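Local coordinates for intimin (Escherichia coli, PDB 6TPL), which acts as a bacterial surface adhesin, its extracellular passenger built partly from Ig-like domains that probably hold the adhesive tip away from the cell, at residues Q101-D112 against I124-G133; T145-N153 against A164-T172. One frame throughout, in Å; residues are numbered along the deposited sequence.

Contact 1 of 2, residues Q101-D112 against I124-G133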
loop_
_atom_site.group_PDB
_atom_site.type_symbol
_atom_site.label_atom_id
_atom_site.label_comp_id
_atom_site.label_asym_id
_atom_site.label_seq_id
_atom_site.Cartn_x
_atom_site.Cartn_y
_atom_site.Cartn_z
ATOM N N GLN A 101 -6.340 17.437 -2.768
ATOM C CA GLN A 101 -5.190 18.064 -3.407
ATOM C C GLN A 101 -4.862 19.422 -2.804
ATOM O O GLN A 101 -3.736 19.902 -2.973
ATOM C CB GLN A 101 -5.443 18.216 -4.905
ATOM C CG GLN A 101 -6.617 19.125 -5.231
ATOM C CD GLN A 101 -7.006 19.088 -6.694
ATOM O OE1 GLN A 101 -8.150 18.789 -7.035
ATOM N NE2 GLN A 101 -6.057 19.400 -7.566
ATOM N N THR A 102 -5.809 20.062 -2.116
ATOM C CA THR A 102 -5.531 21.384 -1.574
ATOM C C THR A 102 -4.781 21.333 -0.250
ATOM O O THR A 102 -4.356 22.387 0.235
ATOM C CB THR A 102 -6.822 22.187 -1.371
ATOM O OG1 THR A 102 -7.600 21.595 -0.322
ATOM C CG2 THR A 102 -7.632 22.246 -2.656
ATOM N N LYS A 103 -4.602 20.154 0.344
ATOM C CA LYS A 103 -4.025 20.039 1.677
ATOM C C LYS A 103 -2.797 19.138 1.664
ATOM O O LYS A 103 -2.797 18.080 1.028
ATOM C CB LYS A 103 -5.050 19.479 2.674
ATOM C CG LYS A 103 -6.293 20.326 2.846
ATOM C CD LYS A 103 -7.359 19.582 3.638
ATOM C CE LYS A 103 -7.008 19.478 5.114
ATOM N NZ LYS A 103 -8.053 18.720 5.864
ATOM N N ALA A 104 -1.755 19.563 2.384
ATOM C CA ALA A 104 -0.561 18.745 2.576
ATOM C C ALA A 104 -0.952 17.404 3.188
ATOM O O ALA A 104 -1.362 17.341 4.350
ATOM C CB ALA A 104 0.465 19.471 3.457
ATOM N N SER A 105 -0.845 16.328 2.406
ATOM C CA SER A 105 -1.307 15.012 2.823
ATOM C C SER A 105 -0.248 13.963 2.517
ATOM O O SER A 105 0.477 14.063 1.525
ATOM C CB SER A 105 -2.619 14.616 2.111
ATOM O OG SER A 105 -3.556 15.677 2.092
ATOM N N ILE A 106 -0.177 12.943 3.370
ATOM C CA ILE A 106 0.624 11.770 3.050
ATOM C C ILE A 106 0.043 11.097 1.813
ATOM O O ILE A 106 -1.161 10.825 1.740
ATOM C CB ILE A 106 0.661 10.789 4.228
ATOM C CG1 ILE A 106 1.404 11.399 5.408
ATOM C CG2 ILE A 106 1.339 9.499 3.802
ATOM C CD1 ILE A 106 1.304 10.599 6.693
ATOM N N THR A 107 0.899 10.828 0.830
ATOM C CA THR A 107 0.485 10.138 -0.385
ATOM C C THR A 107 1.010 8.717 -0.474
ATOM O O THR A 107 0.470 7.927 -1.256
ATOM C CB THR A 107 0.943 10.912 -1.631
ATOM O OG1 THR A 107 2.365 11.060 -1.608
ATOM C CG2 THR A 107 0.275 12.278 -1.684
ATOM N N GLU A 108 2.035 8.371 0.300
ATOM C CA GLU A 108 2.530 7.005 0.285
ATOM C C GLU A 108 3.312 6.712 1.558
ATOM O O GLU A 108 3.819 7.614 2.231
ATOM C CB GLU A 108 3.399 6.749 -0.950
ATOM C CG GLU A 108 4.374 7.876 -1.304
ATOM C CD GLU A 108 5.320 7.494 -2.439
ATOM O OE1 GLU A 108 6.476 7.132 -2.142
ATOM O OE2 GLU A 108 4.885 7.537 -3.604
ATOM N N ILE A 109 3.392 5.421 1.871
ATOM C CA ILE A 109 4.177 4.902 2.983
ATOM C C ILE A 109 4.691 3.543 2.519
ATOM O O ILE A 109 3.905 2.683 2.104
ATOM C CB ILE A 109 3.347 4.819 4.278
ATOM C CG1 ILE A 109 4.199 4.249 5.403
ATOM C CG2 ILE A 109 2.106 3.993 4.054
ATOM C CD1 ILE A 109 3.681 4.563 6.784
ATOM N N LYS A 110 6.009 3.361 2.522
ATOM C CA LYS A 110 6.641 2.151 2.015
ATOM C C LYS A 110 7.630 1.622 3.044
ATOM O O LYS A 110 8.296 2.402 3.730
ATOM C CB LYS A 110 7.365 2.419 0.688
ATOM C CG LYS A 110 6.463 2.874 -0.453
ATOM C CD LYS A 110 7.293 3.185 -1.692
ATOM C CE LYS A 110 6.445 3.677 -2.851
ATOM N NZ LYS A 110 7.283 3.942 -4.058
ATOM N N ALA A 111 7.709 0.295 3.153
ATOM C CA ALA A 111 8.712 -0.391 3.957
ATOM C C ALA A 111 9.696 -1.068 3.012
ATOM O O ALA A 111 9.290 -1.655 2.004
ATOM C CB ALA A 111 8.055 -1.412 4.891
ATOM N N ASP A 112 10.994 -0.957 3.309
ATOM C CA ASP A 112 11.979 -1.531 2.400
ATOM C C ASP A 112 11.977 -3.057 2.443
ATOM O O ASP A 112 12.364 -3.689 1.455
ATOM C CB ASP A 112 13.369 -0.945 2.695
ATOM C CG ASP A 112 13.933 -1.361 4.041
ATOM O OD1 ASP A 112 15.181 -1.458 4.144
ATOM O OD2 ASP A 112 13.158 -1.591 4.989
ATOM N N ILE A 124 14.084 -2.036 9.785
ATOM C CA ILE A 124 13.179 -1.845 8.657
ATOM C C ILE A 124 12.968 -0.352 8.467
ATOM O O ILE A 124 12.671 0.369 9.426
ATOM C CB ILE A 124 11.845 -2.575 8.882
ATOM C CG1 ILE A 124 12.072 -4.091 8.799
ATOM C CG2 ILE A 124 10.828 -2.129 7.843
ATOM C CD1 ILE A 124 10.903 -4.926 9.229
ATOM N N THR A 125 13.134 0.115 7.236
ATOM C CA THR A 125 13.075 1.535 6.928
ATOM C C THR A 125 11.719 1.864 6.314
ATOM O O THR A 125 11.282 1.203 5.365
ATOM C CB THR A 125 14.201 1.941 5.973
ATOM O OG1 THR A 125 15.468 1.585 6.535
ATOM C CG2 THR A 125 14.162 3.449 5.720
ATOM N N TYR A 126 11.053 2.871 6.872
ATOM C CA TYR A 126 9.770 3.354 6.379
ATOM C C TYR A 126 9.966 4.735 5.779
ATOM O O TYR A 126 10.603 5.593 6.398
ATOM C CB TYR A 126 8.732 3.434 7.498
ATOM C CG TYR A 126 8.348 2.104 8.086
ATOM C CD1 TYR A 126 9.142 1.495 9.046
ATOM C CD2 TYR A 126 7.189 1.465 7.688
ATOM C CE1 TYR A 126 8.797 0.279 9.590
ATOM C CE2 TYR A 126 6.830 0.248 8.221
ATOM C CZ TYR A 126 7.639 -0.344 9.174
ATOM O OH TYR A 126 7.294 -1.556 9.715
ATOM N N THR A 127 9.396 4.956 4.597
ATOM C CA THR A 127 9.521 6.223 3.890
ATOM C C THR A 127 8.128 6.723 3.535
ATOM O O THR A 127 7.376 6.037 2.836
ATOM C CB THR A 127 10.383 6.068 2.636
ATOM O OG1 THR A 127 11.683 5.572 2.998
ATOM C CG2 THR A 127 10.539 7.400 1.914
ATOM N N VAL A 128 7.790 7.910 4.029
ATOM C CA VAL A 128 6.515 8.562 3.760
ATOM C C VAL A 128 6.775 9.746 2.842
ATOM O O VAL A 128 7.821 10.400 2.925
ATOM C CB VAL A 128 5.832 9.022 5.063
ATOM C CG1 VAL A 128 4.757 10.044 4.759
ATOM C CG2 VAL A 128 5.266 7.829 5.808
ATOM N N LYS A 129 5.819 10.016 1.957
ATOM C CA LYS A 129 5.853 11.192 1.100
ATOM C C LYS A 129 4.628 12.050 1.384
ATOM O O LYS A 129 3.530 11.528 1.597
ATOM C CB LYS A 129 5.894 10.813 -0.380
ATOM C CG LYS A 129 6.376 11.936 -1.284
ATOM C CD LYS A 129 6.302 11.535 -2.746
ATOM C CE LYS A 129 6.976 12.559 -3.645
ATOM N NZ LYS A 129 6.953 12.121 -5.071
ATOM N N VAL A 130 4.826 13.364 1.388
ATOM C CA VAL A 130 3.761 14.333 1.614
ATOM C C VAL A 130 3.684 15.241 0.397
ATOM O O VAL A 130 4.711 15.744 -0.070
ATOM C CB VAL A 130 4.011 15.159 2.888
ATOM C CG1 VAL A 130 2.901 16.172 3.072
ATOM C CG2 VAL A 130 4.123 14.249 4.092
ATOM N N MET A 131 2.469 15.477 -0.094
ATOM C CA MET A 131 2.282 16.301 -1.277
ATOM C C MET A 131 1.082 17.224 -1.103
ATOM O O MET A 131 0.185 16.981 -0.292
ATOM C CB MET A 131 2.100 15.439 -2.535
ATOM C CG MET A 131 3.144 14.351 -2.681
ATOM S SD MET A 131 3.045 13.494 -4.273
ATOM C CE MET A 131 3.701 14.731 -5.389
ATOM N N LYS A 132 1.098 18.306 -1.878
ATOM C CA LYS A 132 0.007 19.268 -1.962
ATOM C C LYS A 132 0.043 19.819 -3.379
ATOM O O LYS A 132 1.117 20.173 -3.874
ATOM C CB LYS A 132 0.165 20.395 -0.934
ATOM C CG LYS A 132 -0.944 21.440 -0.975
ATOM C CD LYS A 132 -0.813 22.416 0.192
ATOM C CE LYS A 132 0.597 22.992 0.283
ATOM N NZ LYS A 132 0.736 24.014 1.357
ATOM N N GLY A 133 -1.109 19.854 -4.038
ATOM C CA GLY A 133 -1.139 20.268 -5.431
ATOM C C GLY A 133 -0.317 19.383 -6.341
ATOM O O GLY A 133 0.194 19.853 -7.365
HETATM O O HOH W 1 7.877 6.639 0.034
HETATM O O HOH W 2 7.477 8.970 -4.877
HETATM O O HOH W 3 16.374 -0.981 6.439
#
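Strands 105-111 and 124-132 form an antiparallel ladder broken by a beta bulge, where Thr107 and Glu108 both bond to Lys129. Thr107 N donates a hydrogen bond to Lys129 O (2.8 Å), and Glu108 O accepts from Lys129 N (3.1 Å). Met131 CG lies across the Thr107 side chain, close to OG1 and CG2. The ladder belongs to one sheet of an Ig-like beta sandwich; on the face it turns to the opposing sheet, Ile106, Ile109 and Val128 touch Ala180 of strand 174-181. There Ile106 CG2 abuts Val128 CG1 at 3.6 Å, the two side chains crossing at about a right angle. Val128 CG2, its other branch, leans on Ile109 CG1 (3.8 Å). Cutting Ile106 back to an alanine would probably cost Val128 CG1 its closest methyl partner and leave a gap beside Ala180. On the reverse face Glu108 CG packs on Lys129 CB (3.4 Å), with CG set between backbone N and carbonyl carbon (chi1 42°). One water ties Glu108 OE1 to Thr127 O; a second links OE2 to Lys129 NZ. Glu108 OE2 also hydrogen-bonds Thr14 of the other Ig-like domain. At the far end Asp112 N donates to Thr125 O, while Asp112 OD2 accepts from Thr125 N (2.8 Å), which lies above the carboxylate plane. A third water joins Asp112 OD1 to Thr125 OG1.

Contact 2 of 2, residues T145-N153 against A164-T172; sequences TTTLGKLSN and AKVTLTSTT
Thr146 opens the contact by laying OG1 against Leu168 CD1 (3.8 Å). Its hydroxyl also donates to Leu148 O, from above the plane of that carbonyl, which pins the start of the turn; Ser176 OG bonds to the same oxygen. Leu148 then reaches toward the far end of segment 164-172, where its CD1 touches Thr172 OG1 (3.5 Å) and, less closely, Ser170 OG. The Ser170 hydroxyl is itself engaged, donating in plane to a lone pair of Thr172 O. At Gly149 the chain passes so near Thr169 that Gly149 CA stands 3.1 Å from Thr169 O, and a CB here would run into that oxygen; at these backbone angles (phi 93°) a CB would also be jammed against Leu148 O, which by itself calls for glycine. Lys150 begins the paired stretch: its N donates to Thr169 O (2.8 Å) and its O accepts from Thr169 N in return. A water donates to Lys150 O and also hydrogen-bonds Thr169 OG1. Leu151 turns to the other face, where CD2 touches Val166 CG2 and Leu168 CD1, each at 3.9 Å, and Phe144 covers it from strand 141-146. Ser152 N donates to Thr167 O. With OG held between backbone N and carbonyl carbon (chi1 58°), the serine hydroxyl accepts from Thr167 N; Ser152 OG and Thr167 N are 2.9 Å apart in a nearly straight bond (166°), a side chain taking over from a main-chain carbonyl. Asn153 ends the walk with its O beside Val166 CG1, while its ND2 hydrogen-bonds Glu156 OE1. A chain that leaves strand 141-146 in one sheet and adds the short strand 150-151 to the edge of the facing one makes a crossing between sheets, as expected of an Ig-like beta sandwich.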
loop_
_atom_site.group_PDB
_atom_site.type_symbol
_atom_site.label_atom_id
_atom_site.label_comp_id
_atom_site.label_asym_id
_atom_site.label_seq_id
_atom_site.Cartn_x
_atom_site.Cartn_y
_atom_site.Cartn_z
ATOM N N THR A 145 4.068 6.103 14.590
ATOM C CA THR A 145 3.852 5.268 15.765
ATOM C C THR A 145 3.996 3.807 15.360
ATOM O O THR A 145 3.957 3.473 14.175
ATOM C CB THR A 145 2.474 5.498 16.399
ATOM O OG1 THR A 145 1.444 5.210 15.447
ATOM C CG2 THR A 145 2.336 6.934 16.865
ATOM N N THR A 146 4.163 2.931 16.352
ATOM C CA THR A 146 4.307 1.505 16.084
ATOM C C THR A 146 3.622 0.696 17.176
ATOM O O THR A 146 3.459 1.160 18.307
ATOM C CB THR A 146 5.782 1.091 15.987
ATOM O OG1 THR A 146 5.880 -0.271 15.545
ATOM C CG2 THR A 146 6.477 1.235 17.342
ATOM N N THR A 147 3.225 -0.527 16.819
ATOM C CA THR A 147 2.663 -1.480 17.769
ATOM C C THR A 147 3.707 -2.429 18.342
ATOM O O THR A 147 3.396 -3.184 19.267
ATOM C CB THR A 147 1.559 -2.313 17.107
ATOM O OG1 THR A 147 2.100 -3.080 16.024
ATOM C CG2 THR A 147 0.459 -1.416 16.570
ATOM N N LEU A 148 4.924 -2.417 17.807
ATOM C CA LEU A 148 5.987 -3.305 18.251
ATOM C C LEU A 148 7.321 -2.696 17.848
ATOM O O LEU A 148 7.478 -2.218 16.721
ATOM C CB LEU A 148 5.837 -4.707 17.644
ATOM C CG LEU A 148 7.006 -5.661 17.908
ATOM C CD1 LEU A 148 7.138 -5.926 19.407
ATOM C CD2 LEU A 148 6.847 -6.955 17.129
ATOM N N GLY A 149 8.264 -2.700 18.769
ATOM C CA GLY A 149 9.608 -2.268 18.452
ATOM C C GLY A 149 9.853 -0.805 18.749
ATOM O O GLY A 149 9.030 -0.087 19.325
ATOM N N LYS A 150 11.034 -0.361 18.327
ATOM C CA LYS A 150 11.551 0.962 18.648
ATOM C C LYS A 150 11.784 1.740 17.363
ATOM O O LYS A 150 12.584 1.327 16.517
ATOM C CB LYS A 150 12.852 0.847 19.448
ATOM C CG LYS A 150 13.522 2.167 19.801
ATOM C CD LYS A 150 14.824 1.904 20.554
ATOM C CE LYS A 150 15.497 3.191 20.995
ATOM N NZ LYS A 150 16.734 2.927 21.777
ATOM N N LEU A 151 11.095 2.866 17.226
ATOM C CA LEU A 151 11.290 3.746 16.085
ATOM C C LEU A 151 12.484 4.663 16.327
ATOM O O LEU A 151 12.742 5.091 17.458
ATOM C CB LEU A 151 10.033 4.585 15.840
ATOM C CG LEU A 151 8.784 3.906 15.290
ATOM C CD1 LEU A 151 7.564 4.776 15.545
ATOM C CD2 LEU A 151 8.936 3.639 13.803
ATOM N N SER A 152 13.210 4.971 15.249
ATOM C CA SER A 152 14.367 5.853 15.352
ATOM C C SER A 152 13.976 7.243 15.840
ATOM O O SER A 152 14.784 7.933 16.472
ATOM C CB SER A 152 15.057 5.953 13.994
ATOM O OG SER A 152 14.144 6.425 13.018
ATOM N N ASN A 153 12.755 7.674 15.540
ATOM C CA ASN A 153 12.239 8.963 15.975
ATOM C C ASN A 153 10.723 8.904 15.901
ATOM O O ASN A 153 10.149 8.045 15.229
ATOM C CB ASN A 153 12.766 10.118 15.111
ATOM C CG ASN A 153 13.746 11.012 15.856
ATOM O OD1 ASN A 153 13.877 10.936 17.076
ATOM N ND2 ASN A 153 14.431 11.875 15.115
ATOM N N ALA A 164 9.953 11.772 4.328
ATOM C CA ALA A 164 10.376 11.612 5.710
ATOM C C ALA A 164 10.593 10.126 5.940
ATOM O O ALA A 164 9.803 9.305 5.466
ATOM C CB ALA A 164 9.334 12.152 6.692
ATOM N N LYS A 165 11.660 9.770 6.649
ATOM C CA LYS A 165 11.947 8.367 6.898
ATOM C C LYS A 165 12.316 8.134 8.353
ATOM O O LYS A 165 12.907 8.992 9.013
ATOM C CB LYS A 165 13.079 7.841 5.995
ATOM C CG LYS A 165 14.460 8.442 6.247
ATOM C CD LYS A 165 15.509 7.721 5.403
ATOM C CE LYS A 165 16.922 8.147 5.749
ATOM N NZ LYS A 165 17.933 7.375 4.971
ATOM N N VAL A 166 11.957 6.946 8.838
ATOM C CA VAL A 166 12.371 6.449 10.143
ATOM C C VAL A 166 12.715 4.978 9.976
ATOM O O VAL A 166 12.306 4.329 9.011
ATOM C CB VAL A 166 11.283 6.620 11.226
ATOM C CG1 VAL A 166 10.998 8.093 11.469
ATOM C CG2 VAL A 166 10.012 5.855 10.843
ATOM N N THR A 167 13.476 4.451 10.932
ATOM C CA THR A 167 13.784 3.030 10.979
ATOM C C THR A 167 13.145 2.411 12.213
ATOM O O THR A 167 12.863 3.093 13.204
ATOM C CB THR A 167 15.294 2.767 10.996
ATOM O OG1 THR A 167 15.910 3.454 12.090
ATOM C CG2 THR A 167 15.930 3.208 9.691
ATOM N N LEU A 168 12.927 1.100 12.143
ATOM C CA LEU A 168 12.284 0.337 13.204
ATOM C C LEU A 168 13.111 -0.904 13.492
ATOM O O LEU A 168 13.433 -1.668 12.574
ATOM C CB LEU A 168 10.859 -0.063 12.810
ATOM C CG LEU A 168 10.056 -0.896 13.820
ATOM C CD1 LEU A 168 9.586 0.002 14.955
ATOM C CD2 LEU A 168 8.891 -1.591 13.135
ATOM N N THR A 169 13.461 -1.095 14.761
ATOM C CA THR A 169 14.081 -2.327 15.229
ATOM C C THR A 169 13.213 -2.942 16.318
ATOM O O THR A 169 12.295 -2.310 16.844
ATOM C CB THR A 169 15.496 -2.083 15.772
ATOM O OG1 THR A 169 15.438 -1.145 16.856
ATOM C CG2 THR A 169 16.403 -1.555 14.677
ATOM N N SER A 170 13.511 -4.189 16.671
ATOM C CA SER A 170 12.797 -4.840 17.759
ATOM C C SER A 170 13.683 -5.905 18.388
ATOM O O SER A 170 14.349 -6.674 17.687
ATOM C CB SER A 170 11.483 -5.470 17.287
ATOM O OG SER A 170 10.782 -6.080 18.367
ATOM N N THR A 171 13.683 -5.939 19.719
ATOM C CA THR A 171 14.359 -6.986 20.469
ATOM C C THR A 171 13.459 -8.185 20.750
ATOM O O THR A 171 13.927 -9.165 21.333
ATOM C CB THR A 171 14.895 -6.442 21.798
ATOM O OG1 THR A 171 13.815 -5.948 22.599
ATOM C CG2 THR A 171 15.890 -5.319 21.556
ATOM N N THR A 172 12.186 -8.136 20.361
ATOM C CA THR A 172 11.285 -9.265 20.538
ATOM C C THR A 172 10.554 -9.552 19.237
ATOM O O THR A 172 10.312 -8.641 18.435
ATOM C CB THR A 172 10.256 -9.007 21.653
ATOM O OG1 THR A 172 9.345 -7.972 21.248
ATOM C CG2 THR A 172 10.947 -8.586 22.937
HETATM O O HOH W 4 15.149 1.702 16.329
#

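From the N terminus, contact 1 comes first, its ladder closing the loop that carries strand 115-117, which pairs in parallel with strand 194-197 in the opposing sheet. Contact 2 follows and encloses the excursion through strand 155-157, which returns to strand 141-146. The two loops stand in series, neither nested nor crossed, their centres about 17 Å apart. They are joined laterally because strands 124-132 and 163-169 are neighbours: Ile124 O and Leu168 N probably hydrogen-bond (2.8 Å), as do Val128 N and Ala164 O. Together the contacts run strands 105-111, 124-132, 163-169 and 150-151 in order across one sheet of the second Ig-like domain.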